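Local coordinates for L-rhamnose mutarotase (Formosa agariphila, PDB 6HHN), which catalyses the interconversion of the alpha and beta anomers of L-rhamnose, a step in the breakdown of the green-algal polysaccharide ulvan, at residues A16-L21 with T60-A65; G48-S53 with F66-G71; W87-A92 with P99-V104. All blocks are in the same frame, centred on the assembly; numbering follows the deposited sequence. Where two conformers were deposited one is given.

Interaction 1: A16-L21 with T60-A65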
loop_
_atom_site.group_PDB
_atom_site.type_symbol
_atom_site.label_atom_id
_atom_site.label_comp_id
_atom_site.label_asym_id
_atom_site.label_seq_id
_atom_site.Cartn_x
_atom_site.Cartn_y
_atom_site.Cartn_z
ATOM N N ALA A 16 3.516 2.551 5.639
ATOM C CA ALA A 16 3.543 1.627 4.519
ATOM C C ALA A 16 4.982 1.257 4.208
ATOM O O ALA A 16 5.901 2.072 4.364
ATOM C CB ALA A 16 2.898 2.247 3.269
ATOM N N PHE A 17 5.149 0.029 3.711
ATOM C CA PHE A 17 6.486 -0.448 3.383
ATOM C C PHE A 17 6.410 -1.540 2.337
ATOM O O PHE A 17 5.377 -2.185 2.158
ATOM C CB PHE A 17 7.267 -0.908 4.623
ATOM C CG PHE A 17 6.529 -1.851 5.555
ATOM C CD1 PHE A 17 5.641 -1.363 6.498
ATOM C CD2 PHE A 17 6.721 -3.215 5.484
ATOM C CE1 PHE A 17 4.968 -2.222 7.362
ATOM C CE2 PHE A 17 6.056 -4.078 6.357
ATOM C CZ PHE A 17 5.183 -3.571 7.289
ATOM N N LYS A 18 7.533 -1.744 1.649
ATOM C CA LYS A 18 7.656 -2.694 0.556
ATOM C C LYS A 18 8.597 -3.811 0.976
ATOM O O LYS A 18 9.679 -3.549 1.512
ATOM C CB LYS A 18 8.218 -1.945 -0.663
ATOM C CG LYS A 18 8.641 -2.796 -1.824
ATOM C CD LYS A 18 9.255 -1.957 -2.968
ATOM C CE LYS A 18 9.995 -2.861 -3.921
ATOM N NZ LYS A 18 10.609 -2.136 -5.044
ATOM N N MET A 19 8.181 -5.049 0.721
ATOM C CA MET A 19 8.989 -6.237 0.963
ATOM C C MET A 19 9.062 -7.048 -0.318
ATOM O O MET A 19 8.388 -6.739 -1.304
ATOM C CB MET A 19 8.411 -7.077 2.104
ATOM C CG MET A 19 8.463 -6.359 3.446
ATOM S SD MET A 19 7.675 -7.244 4.785
ATOM C CE MET A 19 5.956 -7.056 4.321
ATOM N N LYS A 20 9.881 -8.098 -0.305
ATOM C CA LYS A 20 10.156 -8.890 -1.496
ATOM C C LYS A 20 9.960 -10.361 -1.161
ATOM O O LYS A 20 10.556 -10.869 -0.210
ATOM C CB LYS A 20 11.578 -8.657 -2.032
ATOM C CG LYS A 20 11.924 -7.239 -2.542
ATOM C CD LYS A 20 11.095 -6.824 -3.754
ATOM C CE LYS A 20 11.321 -7.730 -4.952
ATOM N NZ LYS A 20 10.629 -7.204 -6.176
ATOM N N LEU A 21 9.117 -11.031 -1.923
ATOM C CA LEU A 21 8.924 -12.474 -1.845
ATOM C C LEU A 21 9.817 -13.166 -2.864
ATOM O O LEU A 21 10.123 -12.620 -3.935
ATOM C CB LEU A 21 7.444 -12.760 -2.146
ATOM C CG LEU A 21 6.824 -14.131 -1.907
ATOM C CD1 LEU A 21 6.859 -14.492 -0.438
ATOM C CD2 LEU A 21 5.397 -14.149 -2.424
ATOM N N THR A 60 5.942 -9.141 -9.953
ATOM C CA THR A 60 7.226 -8.563 -9.575
ATOM C C THR A 60 7.727 -9.068 -8.232
ATOM O O THR A 60 8.731 -8.549 -7.705
ATOM C CB THR A 60 7.151 -7.048 -9.549
ATOM O OG1 THR A 60 6.273 -6.672 -8.495
ATOM C CG2 THR A 60 6.620 -6.520 -10.868
ATOM N N ASN A 61 7.064 -10.059 -7.663
ATOM C CA ASN A 61 7.463 -10.592 -6.364
ATOM C C ASN A 61 7.526 -9.497 -5.311
ATOM O O ASN A 61 8.401 -9.528 -4.422
ATOM C CB ASN A 61 8.813 -11.314 -6.457
ATOM C CG ASN A 61 8.887 -12.235 -7.642
ATOM O OD1 ASN A 61 8.111 -13.183 -7.739
ATOM N ND2 ASN A 61 9.823 -11.963 -8.562
ATOM N N THR A 62 6.580 -8.551 -5.364
ATOM C CA THR A 62 6.622 -7.424 -4.441
ATOM C C THR A 62 5.421 -7.433 -3.506
ATOM O O THR A 62 4.281 -7.654 -3.939
ATOM C CB THR A 62 6.695 -6.098 -5.209
ATOM O OG1 THR A 62 7.927 -6.049 -5.943
ATOM C CG2 THR A 62 6.615 -4.918 -4.263
ATOM N N LEU A 63 5.680 -7.166 -2.228
ATOM C CA LEU A 63 4.638 -7.036 -1.216
ATOM C C LEU A 63 4.555 -5.583 -0.776
ATOM O O LEU A 63 5.582 -4.952 -0.512
ATOM C CB LEU A 63 4.967 -7.914 -0.004
ATOM C CG LEU A 63 5.087 -9.408 -0.293
ATOM C CD1 LEU A 63 5.796 -10.149 0.847
ATOM C CD2 LEU A 63 3.699 -10.013 -0.549
ATOM N N PHE A 64 3.343 -5.057 -0.715
ATOM C CA PHE A 64 3.086 -3.712 -0.223
ATOM C C PHE A 64 2.256 -3.838 1.045
ATOM O O PHE A 64 1.140 -4.368 1.012
ATOM C CB PHE A 64 2.361 -2.899 -1.292
ATOM C CG PHE A 64 3.200 -2.619 -2.524
ATOM C CD1 PHE A 64 4.025 -1.504 -2.575
ATOM C CD2 PHE A 64 3.148 -3.450 -3.641
ATOM C CE1 PHE A 64 4.778 -1.217 -3.703
ATOM C CE2 PHE A 64 3.906 -3.163 -4.789
ATOM C CZ PHE A 64 4.726 -2.053 -4.809
ATOM N N ALA A 65 2.801 -3.360 2.156
ATOM C CA ALA A 65 2.165 -3.434 3.462
ATOM C C ALA A 65 1.670 -2.059 3.878
ATOM O O ALA A 65 2.354 -1.045 3.671
ATOM C CB ALA A 65 3.171 -3.935 4.505
#
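Phe17 and Ala65 meet where strand 13-20 runs antiparallel to strand 62-69, in the curved sheet of a dimeric alpha-beta barrel fold. The Phe17 ring lies over the Ala65 methyl. CB of Ala65 stands 3.5 Å from the centroid of the Phe17 ring, 17° off its normal, a CH-pi contact. Phe17 chi1 of 49° sets CG between the backbone N and the carbonyl carbon, which brings the ring over Ala65. Met19 follows on the same face. Its SD lies at the edge of the Phe17 ring, in plane, and its bent end brings CE to the Ala65 methyl. Leu63 sits beside Met19 and packs on Tyr29, a substrate-binding residue by similarity, consistent with this face lying beside the substrate site. Paired backbone bonds hold the register at Phe17 with Ala65 and at Met19 with Leu63.

The other face carries Lys18, Lys20, Thr62 and Phe64. Lys18 is extended, and its CG lies 3.8 Å from CG2 of Thr62. Asn61 and Thr62 form a G1 beta bulge opposite Asp57. Lys20 folds over this end of the strand, bent at chi2 and chi3. Its ammonium group makes two hydrogen bonds there: NZ of Lys20 lies 2.9 Å from OG1 of Thr62 and 2.8 Å from O of Thr60.

Interaction 2: G48-S53 with F66-G71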
loop_
_atom_site.group_PDB
_atom_site.type_symbol
_atom_site.label_atom_id
_atom_site.label_comp_id
_atom_site.label_asym_id
_atom_site.label_seq_id
_atom_site.Cartn_x
_atom_site.Cartn_y
_atom_site.Cartn_z
ATOM N N GLY A 48 0.073 -1.639 19.426
ATOM C CA GLY A 48 -0.653 -0.556 18.791
ATOM C C GLY A 48 -0.927 -0.716 17.313
ATOM O O GLY A 48 -1.395 0.238 16.678
ATOM N N VAL A 49 -0.665 -1.882 16.743
ATOM C CA VAL A 49 -0.899 -2.095 15.319
ATOM C C VAL A 49 -2.356 -2.477 15.097
ATOM O O VAL A 49 -2.903 -3.337 15.804
ATOM C CB VAL A 49 0.029 -3.190 14.772
ATOM C CG1 VAL A 49 -0.266 -3.446 13.288
ATOM C CG2 VAL A 49 1.472 -2.809 14.957
ATOM N N SER A 50 -2.979 -1.852 14.102
ATOM C CA SER A 50 -4.308 -2.240 13.658
ATOM C C SER A 50 -4.383 -2.100 12.146
ATOM O O SER A 50 -3.518 -1.482 11.510
ATOM C CB SER A 50 -5.399 -1.386 14.311
ATOM O OG SER A 50 -5.274 -0.020 13.944
ATOM N N GLU A 51 -5.423 -2.706 11.576
ATOM C CA GLU A 51 -5.728 -2.598 10.151
ATOM C C GLU A 51 -4.486 -2.831 9.299
ATOM O O GLU A 51 -4.132 -2.036 8.426
ATOM C CB GLU A 51 -6.389 -1.265 9.838
ATOM C CG GLU A 51 -7.726 -1.122 10.546
ATOM C CD GLU A 51 -8.422 0.168 10.206
ATOM O OE1 GLU A 51 -8.552 0.455 8.999
ATOM O OE2 GLU A 51 -8.815 0.895 11.147
ATOM N N TYR A 52 -3.825 -3.939 9.579
ATOM C CA TYR A 52 -2.587 -4.335 8.912
ATOM C C TYR A 52 -2.946 -5.200 7.713
ATOM O O TYR A 52 -3.432 -6.317 7.873
ATOM C CB TYR A 52 -1.756 -5.134 9.915
ATOM C CG TYR A 52 -0.370 -5.560 9.500
ATOM C CD1 TYR A 52 0.196 -5.204 8.283
ATOM C CD2 TYR A 52 0.382 -6.345 10.359
ATOM C CE1 TYR A 52 1.476 -5.613 7.961
ATOM C CE2 TYR A 52 1.637 -6.751 10.045
ATOM C CZ TYR A 52 2.195 -6.395 8.835
ATOM O OH TYR A 52 3.483 -6.824 8.527
ATOM N N SER A 53 -2.694 -4.674 6.512
ATOM C CA SER A 53 -2.914 -5.379 5.269
ATOM C C SER A 53 -1.592 -5.554 4.540
ATOM O O SER A 53 -0.724 -4.675 4.591
ATOM C CB SER A 53 -3.799 -4.562 4.305
ATOM O OG SER A 53 -5.172 -4.585 4.704
ATOM N N PHE A 66 0.478 -2.041 4.486
ATOM C CA PHE A 66 -0.126 -0.858 5.075
ATOM C C PHE A 66 -0.572 -1.222 6.485
ATOM O O PHE A 66 -1.150 -2.284 6.689
ATOM C CB PHE A 66 -1.353 -0.439 4.251
ATOM C CG PHE A 66 -2.177 0.639 4.893
ATOM C CD1 PHE A 66 -3.207 0.324 5.778
ATOM C CD2 PHE A 66 -1.909 1.966 4.637
ATOM C CE1 PHE A 66 -3.948 1.319 6.387
ATOM C CE2 PHE A 66 -2.675 2.970 5.236
ATOM C CZ PHE A 66 -3.686 2.637 6.113
ATOM N N GLN A 67 -0.318 -0.342 7.451
ATOM C CA GLN A 67 -0.849 -0.560 8.791
ATOM C C GLN A 67 -1.047 0.778 9.481
ATOM O O GLN A 67 -0.485 1.805 9.084
ATOM C CB GLN A 67 0.043 -1.477 9.636
ATOM C CG GLN A 67 1.409 -0.939 9.845
ATOM C CD GLN A 67 2.384 -1.895 10.556
ATOM O OE1 GLN A 67 2.302 -3.132 10.471
ATOM N NE2 GLN A 67 3.319 -1.308 11.231
ATOM N N LYS A 68 -1.873 0.753 10.514
ATOM C CA LYS A 68 -2.021 1.872 11.426
ATOM C C LYS A 68 -1.325 1.528 12.730
ATOM O O LYS A 68 -1.387 0.387 13.192
ATOM C CB LYS A 68 -3.483 2.149 11.728
ATOM C CG LYS A 68 -4.272 2.633 10.548
ATOM C CD LYS A 68 -5.677 2.956 10.991
ATOM C CE LYS A 68 -6.560 3.225 9.806
ATOM N NZ LYS A 68 -7.970 3.532 10.215
ATOM N N VAL A 69 -0.680 2.522 13.326
ATOM C CA VAL A 69 0.047 2.341 14.571
ATOM C C VAL A 69 -0.390 3.441 15.518
ATOM O O VAL A 69 -0.277 4.630 15.193
ATOM C CB VAL A 69 1.569 2.363 14.367
ATOM C CG1 VAL A 69 2.273 2.202 15.708
ATOM C CG2 VAL A 69 1.988 1.255 13.400
ATOM N N SER A 70 -0.902 3.044 16.681
ATOM C CA SER A 70 -1.328 3.993 17.709
ATOM C C SER A 70 -0.245 4.021 18.781
ATOM O O SER A 70 -0.307 3.320 19.790
ATOM C CB SER A 70 -2.683 3.589 18.271
ATOM O OG SER A 70 -3.668 3.607 17.253
ATOM N N GLY A 71 0.773 4.842 18.537
ATOM C CA GLY A 71 1.876 5.004 19.465
ATOM C C GLY A 71 2.445 3.698 19.981
ATOM O O GLY A 71 2.701 2.775 19.212
HETATM O O HOH W 1 -3.580 1.335 15.627
#
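Tyr52 and Gln67 lie side by side and point the same way, with ring and amide planes 84° apart. OE1 of Gln67 stands 3.4 Å above the plane of the Tyr52 ring, over its centre. CG1 of Val49 lies 3.8 Å from the same OE1 of Gln67. At the corner, NZ of Lys68 forms a salt bridge with OE2 of Glu51 at 2.9 Å, from above the carboxylate plane. The Lys68 side chain is extended beyond CG, which carries NZ out to the Glu51 carboxylate. The pair is doubled across the dimer: OE1 of Glu51 binds Lys68 of the second subunit, and NZ of Lys68 binds Glu51 of that subunit, so the charges probably balance.

The backbone sets these positions. Antiparallel hydrogen-bonded pairs join Ser50 to Lys68 and Ser53 to Phe66, and the register slips by one residue between them, a beta bulge at the corner at Glu51. A water links O of Gly48 with the hydroxyls of Ser50 and Ser70. Gly48 ends the preceding helix in a Schellman motif.

Tyr52 is a substrate-binding residue by similarity. Strand 62-69 is flanked by strands 49-50 and 52-57 on one edge and strand 13-20 on the other, and Tyr52 and Ser53 carry the sheet on into the second subunit.

Interaction 3: W87-A92 with P99-V104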
loop_
_atom_site.group_PDB
_atom_site.type_symbol
_atom_site.label_atom_id
_atom_site.label_comp_id
_atom_site.label_asym_id
_atom_site.label_seq_id
_atom_site.Cartn_x
_atom_site.Cartn_y
_atom_site.Cartn_z
ATOM N N TRP A 87 9.066 -15.887 14.142
ATOM C CA TRP A 87 8.297 -15.744 12.906
ATOM C C TRP A 87 9.223 -15.451 11.721
ATOM O O TRP A 87 9.091 -16.059 10.658
ATOM C CB TRP A 87 7.227 -14.640 13.065
ATOM C CG TRP A 87 6.388 -14.484 11.822
ATOM C CD1 TRP A 87 6.463 -13.475 10.909
ATOM C CD2 TRP A 87 5.367 -15.367 11.365
ATOM N NE1 TRP A 87 5.539 -13.671 9.900
ATOM C CE2 TRP A 87 4.852 -14.827 10.160
ATOM C CE3 TRP A 87 4.820 -16.558 11.859
ATOM C CZ2 TRP A 87 3.837 -15.450 9.436
ATOM C CZ3 TRP A 87 3.795 -17.162 11.149
ATOM C CH2 TRP A 87 3.331 -16.613 9.937
ATOM N N TRP A 88 10.175 -14.552 11.906
ATOM C CA TRP A 88 11.151 -14.298 10.850
ATOM C C TRP A 88 11.872 -15.584 10.458
ATOM O O TRP A 88 12.042 -15.880 9.261
ATOM C CB TRP A 88 12.148 -13.263 11.339
ATOM C CG TRP A 88 11.600 -11.889 11.491
ATOM C CD1 TRP A 88 10.416 -11.405 11.011
ATOM C CD2 TRP A 88 12.221 -10.812 12.191
ATOM N NE1 TRP A 88 10.278 -10.076 11.349
ATOM C CE2 TRP A 88 11.376 -9.696 12.080
ATOM C CE3 TRP A 88 13.424 -10.683 12.886
ATOM C CZ2 TRP A 88 11.693 -8.469 12.647
ATOM C CZ3 TRP A 88 13.731 -9.469 13.460
ATOM C CH2 TRP A 88 12.872 -8.379 13.335
ATOM N N ASP A 89 12.334 -16.354 11.444
ATOM C CA ASP A 89 13.022 -17.602 11.116
ATOM C C ASP A 89 12.109 -18.533 10.317
ATOM O O ASP A 89 12.544 -19.204 9.374
ATOM C CB ASP A 89 13.441 -18.319 12.401
ATOM C CG ASP A 89 14.547 -17.604 13.191
ATOM O OD1 ASP A 89 15.225 -16.702 12.667
ATOM O OD2 ASP A 89 14.741 -17.972 14.380
ATOM N N PHE A 90 10.838 -18.641 10.722
ATOM C CA PHE A 90 9.881 -19.522 10.054
ATOM C C PHE A 90 9.648 -19.125 8.606
ATOM O O PHE A 90 9.441 -19.998 7.752
ATOM C CB PHE A 90 8.595 -19.470 10.878
ATOM C CG PHE A 90 7.442 -20.241 10.332
ATOM C CD1 PHE A 90 7.454 -21.611 10.263
ATOM C CD2 PHE A 90 6.275 -19.574 9.967
ATOM C CE1 PHE A 90 6.365 -22.320 9.791
ATOM C CE2 PHE A 90 5.179 -20.269 9.513
ATOM C CZ PHE A 90 5.216 -21.647 9.423
ATOM N N MET A 91 9.698 -17.828 8.300
ATOM C CA MET A 91 9.388 -17.305 6.984
ATOM C C MET A 91 10.611 -17.152 6.083
ATOM O O MET A 91 10.453 -16.772 4.915
ATOM C CB MET A 91 8.713 -15.935 7.136
ATOM C CG MET A 91 7.324 -15.988 7.764
ATOM S SD MET A 91 6.153 -16.931 6.802
ATOM C CE MET A 91 6.219 -16.013 5.274
ATOM N N ALA A 92 11.816 -17.414 6.577
ATOM C CA ALA A 92 13.021 -16.923 5.917
ATOM C C ALA A 92 13.322 -17.629 4.600
ATOM O O ALA A 92 14.070 -17.081 3.793
ATOM C CB ALA A 92 14.214 -17.073 6.859
ATOM N N PRO A 99 20.595 -11.210 7.113
ATOM C CA PRO A 99 21.246 -12.294 7.864
ATOM C C PRO A 99 20.529 -12.726 9.133
ATOM O O PRO A 99 20.587 -13.917 9.476
ATOM C CB PRO A 99 22.647 -11.718 8.134
ATOM C CG PRO A 99 22.909 -10.844 6.903
ATOM C CD PRO A 99 21.552 -10.175 6.671
ATOM N N ASP A 100 19.851 -11.817 9.829
ATOM C CA ASP A 100 19.107 -12.162 11.040
ATOM C C ASP A 100 17.703 -12.669 10.753
ATOM O O ASP A 100 16.937 -12.920 11.698
ATOM C CB ASP A 100 19.075 -10.988 12.034
ATOM C CG ASP A 100 18.249 -9.803 11.557
ATOM O OD1 ASP A 100 17.633 -9.859 10.471
ATOM O OD2 ASP A 100 18.216 -8.804 12.313
ATOM N N ASN A 101 17.378 -12.876 9.487
ATOM C CA ASN A 101 16.110 -13.395 8.970
ATOM C C ASN A 101 14.991 -12.363 8.956
ATOM O O ASN A 101 13.911 -12.687 8.473
ATOM C CB ASN A 101 15.677 -14.702 9.654
ATOM C CG ASN A 101 16.576 -15.866 9.285
ATOM O OD1 ASN A 101 17.210 -15.885 8.211
ATOM N ND2 ASN A 101 16.638 -16.846 10.157
ATOM N N SER A 102 15.223 -11.133 9.401
ATOM C CA SER A 102 14.192 -10.110 9.246
ATOM C C SER A 102 14.027 -9.788 7.762
ATOM O O SER A 102 15.012 -9.757 7.011
ATOM C CB SER A 102 14.561 -8.846 10.017
ATOM O OG SER A 102 15.753 -8.251 9.524
ATOM N N PRO A 103 12.804 -9.567 7.299
ATOM C CA PRO A 103 12.609 -9.257 5.881
ATOM C C PRO A 103 13.229 -7.925 5.519
ATOM O O PRO A 103 13.204 -6.965 6.293
ATOM C CB PRO A 103 11.084 -9.202 5.723
ATOM C CG PRO A 103 10.533 -9.094 7.064
ATOM C CD PRO A 103 11.522 -9.695 8.031
ATOM N N VAL A 104 13.850 -7.886 4.335
ATOM C CA VAL A 104 14.199 -6.609 3.732
ATOM C C VAL A 104 12.935 -5.777 3.614
ATOM O O VAL A 104 11.875 -6.278 3.223
ATOM C CB VAL A 104 14.856 -6.854 2.363
ATOM C CG1 VAL A 104 15.085 -5.546 1.648
ATOM C CG2 VAL A 104 16.177 -7.614 2.545
HETATM O O HOH W 2 11.540 -13.744 7.498
HETATM O O HOH W 3 17.845 -15.784 13.341
#
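Trp88 lays one face of its indole on Ser102 and Pro103, and two CH-pi contacts cover this face. CB of Ser102 sits 3.5 Å from the centroid of the Trp88 six-membered ring, 8° off the normal. CD of Pro103 lies 3.8 Å from the centroid of the Trp88 five-membered ring. Trp88 chi1 of -70° puts CG anti to the carbonyl carbon, which turns the indole face toward Ser102 and Pro103. CB of Trp88 also touches O of Asn101 at 3.4 Å. With an alanine in place of Trp88, a gap would probably open over Ser102 CB and Pro103 CD, leaving the Asn101-Asp89 bond to hold this part of the loop to the helix.

In this dimeric alpha-beta barrel fold the contact joins helix 82-91 to the loop that leads into strand 106-114. Trp87 and Trp88 are substrate-binding residues by similarity, and Trp87 meets His33, the probable proton donor, edge-to-face.

Among the polar contacts, ND2 of Asn101 gives Asp89 OD1 a nearly straight hydrogen bond of 2.9 Å. The oxygen is in the amide plane of Asn101, but the donor comes from above the carboxylate, and the two planes are 86° apart. One water bridges the backbone oxygens of Trp88 and Asn101. Within the loop, Asp100 forms an Asx turn: its OD1 accepts from N of Ser102 and, through its syn lone pair, from OG of Ser102 at 2.6 Å.

Interactions 1 and 2 cross along the chain and share strand 62-69, which pairs with strand 13-20 in the first and with strands 49-50 and 52-57 in the second. Their centres are about 17 Å apart, yet they touch, CZ of Phe17 lying 3.9 Å from OH of Tyr52. Interaction 3 comes later in the chain, where helix 82-91 follows strand 62-69. Its centre is about 14 Å from that of interaction 1, with Met19 packing on Pro103 and Val104, and about 21 Å from that of interaction 2, which it does not touch. Interactions 1 and 2 also reach the second subunit. Together the sheet, helix 82-91 and the loop after it probably frame the rhamnose site.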